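Local structure of molybdopterin-guanine dinucleotide biosynthesis adapter protein (Escherichia coli, 1NP6) at residues B[54-59]-B[65-70]; B[46-51]-B[58-63]. The protein binds GTP, hydrolyses it weakly, and may act as an adapter for efficient synthesis and use of the molybdopterin guanine dinucleotide cofactor. One frame throughout, in Å; residues are numbered along the deposited sequence.

How the contacts relate
Contacts 1 and 2 share helix 53-61 and meet at S56, R60 and T67. In contact 1 (54-59 with 65-70) the helix lies against strand 66-70, with small side chains and methyl groups between them. In contact 2 (46-51 with 58-63) the loop that precedes the helix is tied to it by one salt bridge. Both are partly buried, far from the centre of the chain, and both touch the second subunit. Their centres are about 6 Å apart. The chemistry changes from mostly apolar packing on the strand to a charged pair on the loop. T67 CG2 of contact 1 packs on R60 CG of contact 2 at 3.6 Å.

Contact 1: B[54-59]-B[65-70]; sequences KDSYEL and AQTIVA
S56 and T67 make the closest approach between helix 53-61 and strand 66-70. S56 CB lies 3.2 Å from T67 OG1 and 3.9 Å from T67 CB. The two hydroxyls also come near each other, with S56 OG 3.3 Å from T67 OG1. S56 OG has its hydrogen bond with R60 NE, one turn on in the same helix, and a weak one with G53 O. The S56 side chain places OG between the backbone N and the carbonyl carbon (chi1 67°). From there the oxygen meets R60, while CB faces the threonine.

The other contacts are apolar. V69 holds CG1 anti to its backbone N (chi1 -180°), and it is the other methyl, CG2, that meets the helix. This methyl touches two neighbouring helix residues, D55 CB and S56 CB, each at 4.1 Å. D55 touches through its methylene. Three residues further along the helix from S56, L59 CB approaches T67 CG2 at 4.4 Å, a looser touch.

The strand presents alternate residues, T67 and V69, to the helix. The segment axes run at 136° to each other, 8.7 Å apart at their closest. Strand 66-70 pairs antiparallel with strand 74-80 in a two-stranded hairpin. Its residues 66-70 also form a parallel ladder with a strand of the second subunit. The sheet therefore runs on across the dimer interface, and helix 53-61 packs on the part of it next to that junction.

The second subunit adds to the same packing. Its L39 packs on L59 and its T43 on V69. On the opposite face of the strand, I68 points away from the helix and packs on M96 of the second subunit.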
loop_
_atom_site.group_PDB
_atom_site.type_symbol
_atom_site.label_atom_id
_atom_site.label_comp_id
_atom_site.label_asym_id
_atom_site.label_seq_id
_atom_site.Cartn_x
_atom_site.Cartn_y
_atom_site.Cartn_z
ATOM N N LYS B 54 -7.681 8.148 -3.721
ATOM C CA LYS B 54 -7.829 9.563 -4.050
ATOM C C LYS B 54 -6.703 10.438 -3.487
ATOM O O LYS B 54 -6.307 11.421 -4.125
ATOM C CB LYS B 54 -9.235 10.075 -3.678
ATOM C CG LYS B 54 -9.390 10.718 -2.304
ATOM C CD LYS B 54 -10.735 11.446 -2.179
ATOM C CE LYS B 54 -11.860 10.474 -1.822
ATOM N NZ LYS B 54 -13.083 11.154 -1.304
ATOM N N ASP B 55 -6.176 10.056 -2.314
ATOM C CA ASP B 55 -5.126 10.807 -1.624
ATOM C C ASP B 55 -3.845 10.891 -2.452
ATOM O O ASP B 55 -3.110 11.865 -2.338
ATOM C CB ASP B 55 -4.772 10.171 -0.275
ATOM C CG ASP B 55 -5.917 10.224 0.744
ATOM O OD1 ASP B 55 -6.844 11.055 0.604
ATOM O OD2 ASP B 55 -5.958 9.457 1.731
ATOM N N SER B 56 -3.578 9.865 -3.266
ATOM C CA SER B 56 -2.354 9.827 -4.075
ATOM C C SER B 56 -2.576 10.088 -5.572
ATOM O O SER B 56 -1.619 10.020 -6.365
ATOM C CB SER B 56 -1.613 8.489 -3.874
ATOM O OG SER B 56 -2.331 7.377 -4.402
ATOM N N TYR B 57 -3.816 10.416 -5.950
ATOM C CA TYR B 57 -4.208 10.479 -7.375
ATOM C C TYR B 57 -3.403 11.488 -8.195
ATOM O O TYR B 57 -2.816 11.132 -9.240
ATOM C CB TYR B 57 -5.724 10.700 -7.535
ATOM C CG TYR B 57 -6.185 10.896 -8.965
ATOM C CD1 TYR B 57 -6.344 9.812 -9.822
ATOM C CD2 TYR B 57 -6.452 12.169 -9.459
ATOM C CE1 TYR B 57 -6.771 9.991 -11.139
ATOM C CE2 TYR B 57 -6.869 12.362 -10.773
ATOM C CZ TYR B 57 -7.032 11.269 -11.605
ATOM O OH TYR B 57 -7.445 11.462 -12.905
ATOM N N GLU B 58 -3.338 12.732 -7.723
ATOM C CA GLU B 58 -2.578 13.771 -8.452
ATOM C C GLU B 58 -1.089 13.443 -8.716
ATOM O O GLU B 58 -0.571 13.694 -9.810
ATOM C CB GLU B 58 -2.702 15.141 -7.776
ATOM C CG GLU B 58 -4.128 15.543 -7.415
ATOM C CD GLU B 58 -4.914 16.133 -8.574
ATOM O OE1 GLU B 58 -4.344 16.342 -9.670
ATOM O OE2 GLU B 58 -6.121 16.392 -8.383
ATOM N N LEU B 59 -0.410 12.888 -7.720
ATOM C CA LEU B 59 1.009 12.542 -7.848
ATOM C C LEU B 59 1.249 11.397 -8.840
ATOM O O LEU B 59 2.245 11.401 -9.582
ATOM C CB LEU B 59 1.573 12.167 -6.467
ATOM C CG LEU B 59 2.497 13.098 -5.667
ATOM C CD1 LEU B 59 2.625 14.527 -6.219
ATOM C CD2 LEU B 59 2.046 13.114 -4.218
ATOM N N ALA B 65 5.203 6.413 -9.913
ATOM C CA ALA B 65 4.852 5.020 -10.181
ATOM C C ALA B 65 4.472 4.224 -8.931
ATOM O O ALA B 65 3.696 3.268 -9.012
ATOM C CB ALA B 65 6.022 4.311 -10.905
ATOM N N GLN B 66 5.083 4.572 -7.805
ATOM C CA GLN B 66 4.675 4.053 -6.498
ATOM C C GLN B 66 4.525 5.244 -5.556
ATOM O O GLN B 66 5.344 6.168 -5.592
ATOM C CB GLN B 66 5.706 3.073 -5.936
ATOM C CG GLN B 66 5.766 1.680 -6.710
ATOM C CD GLN B 66 6.832 0.751 -6.188
ATOM O OE1 GLN B 66 6.889 0.487 -4.995
ATOM N NE2 GLN B 66 7.665 0.225 -7.085
ATOM N N THR B 67 3.465 5.232 -4.745
ATOM C CA THR B 67 3.270 6.274 -3.716
ATOM C C THR B 67 2.999 5.629 -2.369
ATOM O O THR B 67 2.375 4.532 -2.319
ATOM C CB THR B 67 2.074 7.216 -4.050
ATOM O OG1 THR B 67 0.875 6.442 -4.296
ATOM C CG2 THR B 67 2.314 7.976 -5.352
ATOM N N ILE B 68 3.445 6.324 -1.296
ATOM C CA ILE B 68 2.950 6.088 0.082
ATOM C C ILE B 68 2.370 7.409 0.616
ATOM O O ILE B 68 3.006 8.470 0.501
ATOM C CB ILE B 68 4.070 5.526 1.043
ATOM C CG1 ILE B 68 4.433 4.079 0.689
ATOM C CG2 ILE B 68 3.659 5.539 2.582
ATOM C CD1 ILE B 68 5.679 3.563 1.415
ATOM N N VAL B 69 1.169 7.323 1.196
ATOM C CA VAL B 69 0.581 8.426 2.007
ATOM C C VAL B 69 0.464 7.890 3.447
ATOM O O VAL B 69 -0.202 6.860 3.675
ATOM C CB VAL B 69 -0.810 8.879 1.469
ATOM C CG1 VAL B 69 -1.393 10.024 2.327
ATOM C CG2 VAL B 69 -0.734 9.322 0.010
ATOM N N ALA B 70 1.167 8.543 4.382
ATOM C CA ALA B 70 1.248 8.119 5.778
ATOM C C ALA B 70 0.642 9.181 6.708
ATOM O O ALA B 70 0.990 10.363 6.625
ATOM C CB ALA B 70 2.717 7.847 6.183
#

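Contact 2: B[46-51]-B[58-63]; sequences DMDVDK and ELRKAG
R60 reaches from helix 53-61 to the loop 46-51 and holds D48 end-on. Both terminal nitrogens bind the same oxygen, D48 OD1, in a salt bridge. The bond from R60 NH1 to D48 OD1 is 2.9 Å, with an N-H...O angle of 153°. The bond from R60 NH2 to D48 OD1 is longer, at 3.1 Å, and more bent.

OD1 lies at the edge of the guanidinium, almost in its plane. The two flat groups are not coplanar, and their planes differ by 36°. NH1 uses the syn lone pair of OD1. NH2 comes from the anti side and is tilted out of the carboxylate plane. The arginine chain bends at chi3 (-65°), and its end lies at the loop.

Other partners fix the guanidinium. NE bonds S56 OG, NH1 makes a salt bridge with E80, and NH2 has a weak bond with G53 O. The two carboxylates probably balance the charge of this buried arginine. A leucine in its place would probably deprive D48 OD1 and E80 of their salt bridges and S56 OG of its bond to NE, and so weaken the hold of the helix on the loop.

On the loop side, residues D46 to V49 form a type I beta turn, with V49 N bonded to D46 O at 3.2 Å. D46 OD1 accepts from D48 N at 3.1 Å and forms an Asx turn over D46 to D48, inside the beta turn. D46 OD1 also makes a salt bridge with R74 of the second subunit. On the helix side, G63 is the first residue to leave helical backbone angles. It has positive phi, and G63 N bonds back to R60 O at 3.1 Å and weakly to L59 O. The arrangement joins an Asx-stabilised beta turn to a helix closed by a Schellman motif.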
loop_
_atom_site.group_PDB
_atom_site.type_symbol
_atom_site.label_atom_id
_atom_site.label_comp_id
_atom_site.label_asym_id
_atom_site.label_seq_id
_atom_site.Cartn_x
_atom_site.Cartn_y
_atom_site.Cartn_z
ATOM N N ASP B 46 -12.620 0.898 -9.878
ATOM C CA ASP B 46 -11.546 1.879 -10.086
ATOM C C ASP B 46 -11.043 2.390 -8.737
ATOM O O ASP B 46 -11.716 3.181 -8.084
ATOM C CB ASP B 46 -12.065 3.033 -10.960
ATOM C CG ASP B 46 -10.999 4.080 -11.293
ATOM O OD1 ASP B 46 -9.845 3.996 -10.824
ATOM O OD2 ASP B 46 -11.250 5.054 -12.027
ATOM N N MET B 47 -9.851 1.942 -8.340
ATOM C CA MET B 47 -9.262 2.285 -7.037
ATOM C C MET B 47 -8.943 3.783 -6.842
ATOM O O MET B 47 -8.751 4.230 -5.710
ATOM C CB MET B 47 -8.021 1.400 -6.761
ATOM C CG MET B 47 -8.371 -0.105 -6.731
ATOM S SD MET B 47 -7.017 -1.254 -6.546
ATOM C CE MET B 47 -6.392 -0.715 -4.973
ATOM N N ASP B 48 -8.928 4.552 -7.934
ATOM C CA ASP B 48 -8.690 6.003 -7.891
ATOM C C ASP B 48 -9.816 6.768 -7.181
ATOM O O ASP B 48 -9.597 7.880 -6.708
ATOM C CB ASP B 48 -8.579 6.584 -9.307
ATOM C CG ASP B 48 -7.205 6.380 -9.945
ATOM O OD1 ASP B 48 -6.217 6.033 -9.250
ATOM O OD2 ASP B 48 -7.034 6.576 -11.157
ATOM N N VAL B 49 -11.011 6.182 -7.141
ATOM C CA VAL B 49 -12.213 6.843 -6.595
ATOM C C VAL B 49 -12.252 7.085 -5.054
ATOM O O VAL B 49 -12.519 8.212 -4.632
ATOM C CB VAL B 49 -13.532 6.197 -7.156
ATOM C CG1 VAL B 49 -14.783 6.734 -6.433
ATOM C CG2 VAL B 49 -13.652 6.430 -8.674
ATOM N N ASP B 50 -12.014 6.050 -4.233
ATOM C CA ASP B 50 -11.802 6.187 -2.759
ATOM C C ASP B 50 -10.331 6.622 -2.552
ATOM O O ASP B 50 -9.537 6.299 -3.405
ATOM C CB ASP B 50 -12.133 4.876 -2.040
ATOM C CG ASP B 50 -12.473 3.742 -2.998
ATOM O OD1 ASP B 50 -11.596 3.335 -3.792
ATOM O OD2 ASP B 50 -13.595 3.191 -3.020
ATOM N N LYS B 51 -9.872 7.239 -1.454
ATOM C CA LYS B 51 -9.848 6.751 -0.063
ATOM C C LYS B 51 -9.397 5.287 0.080
ATOM O O LYS B 51 -10.224 4.381 0.163
ATOM C CB LYS B 51 -11.084 7.124 0.767
ATOM C CG LYS B 51 -10.718 8.006 1.970
ATOM C CD LYS B 51 -11.928 8.789 2.490
ATOM C CE LYS B 51 -11.594 9.535 3.782
ATOM N NZ LYS B 51 -10.870 10.822 3.531
ATOM N N GLU B 58 -3.338 12.732 -7.723
ATOM C CA GLU B 58 -2.578 13.771 -8.452
ATOM C C GLU B 58 -1.089 13.443 -8.716
ATOM O O GLU B 58 -0.571 13.694 -9.810
ATOM C CB GLU B 58 -2.702 15.141 -7.776
ATOM C CG GLU B 58 -4.128 15.543 -7.415
ATOM C CD GLU B 58 -4.914 16.133 -8.574
ATOM O OE1 GLU B 58 -4.344 16.342 -9.670
ATOM O OE2 GLU B 58 -6.121 16.392 -8.383
ATOM N N LEU B 59 -0.410 12.888 -7.720
ATOM C CA LEU B 59 1.009 12.542 -7.848
ATOM C C LEU B 59 1.249 11.397 -8.840
ATOM O O LEU B 59 2.245 11.401 -9.582
ATOM C CB LEU B 59 1.573 12.167 -6.467
ATOM C CG LEU B 59 2.497 13.098 -5.667
ATOM C CD1 LEU B 59 2.625 14.527 -6.219
ATOM C CD2 LEU B 59 2.046 13.114 -4.218
ATOM N N ARG B 60 0.348 10.413 -8.841
ATOM C CA ARG B 60 0.447 9.281 -9.770
ATOM C C ARG B 60 0.063 9.736 -11.185
ATOM O O ARG B 60 0.656 9.283 -12.168
ATOM C CB ARG B 60 -0.445 8.105 -9.317
ATOM C CG ARG B 60 0.168 7.255 -8.205
ATOM C CD ARG B 60 -0.698 6.083 -7.731
ATOM N NE ARG B 60 -1.943 6.549 -7.094
ATOM C CZ ARG B 60 -3.155 6.463 -7.653
ATOM N NH1 ARG B 60 -3.298 5.906 -8.860
ATOM N NH2 ARG B 60 -4.232 6.946 -7.010
ATOM N N LYS B 61 -0.931 10.630 -11.276
ATOM C CA LYS B 61 -1.305 11.250 -12.557
ATOM C C LYS B 61 -0.131 12.003 -13.194
ATOM O O LYS B 61 0.001 12.012 -14.419
ATOM C CB LYS B 61 -2.504 12.198 -12.383
ATOM C CG LYS B 61 -3.424 12.306 -13.597
ATOM C CD LYS B 61 -4.152 13.647 -13.632
ATOM C CE LYS B 61 -4.643 13.983 -15.036
ATOM N NZ LYS B 61 -5.884 14.814 -15.013
ATOM N N ALA B 62 0.725 12.618 -12.372
ATOM C CA ALA B 62 1.913 13.326 -12.889
ATOM C C ALA B 62 3.108 12.421 -13.227
ATOM O O ALA B 62 4.070 12.876 -13.850
ATOM C CB ALA B 62 2.344 14.420 -11.942
ATOM N N GLY B 63 3.062 11.163 -12.791
ATOM C CA GLY B 63 4.102 10.202 -13.118
ATOM C C GLY B 63 4.731 9.423 -11.974
ATOM O O GLY B 63 5.619 8.604 -12.213
#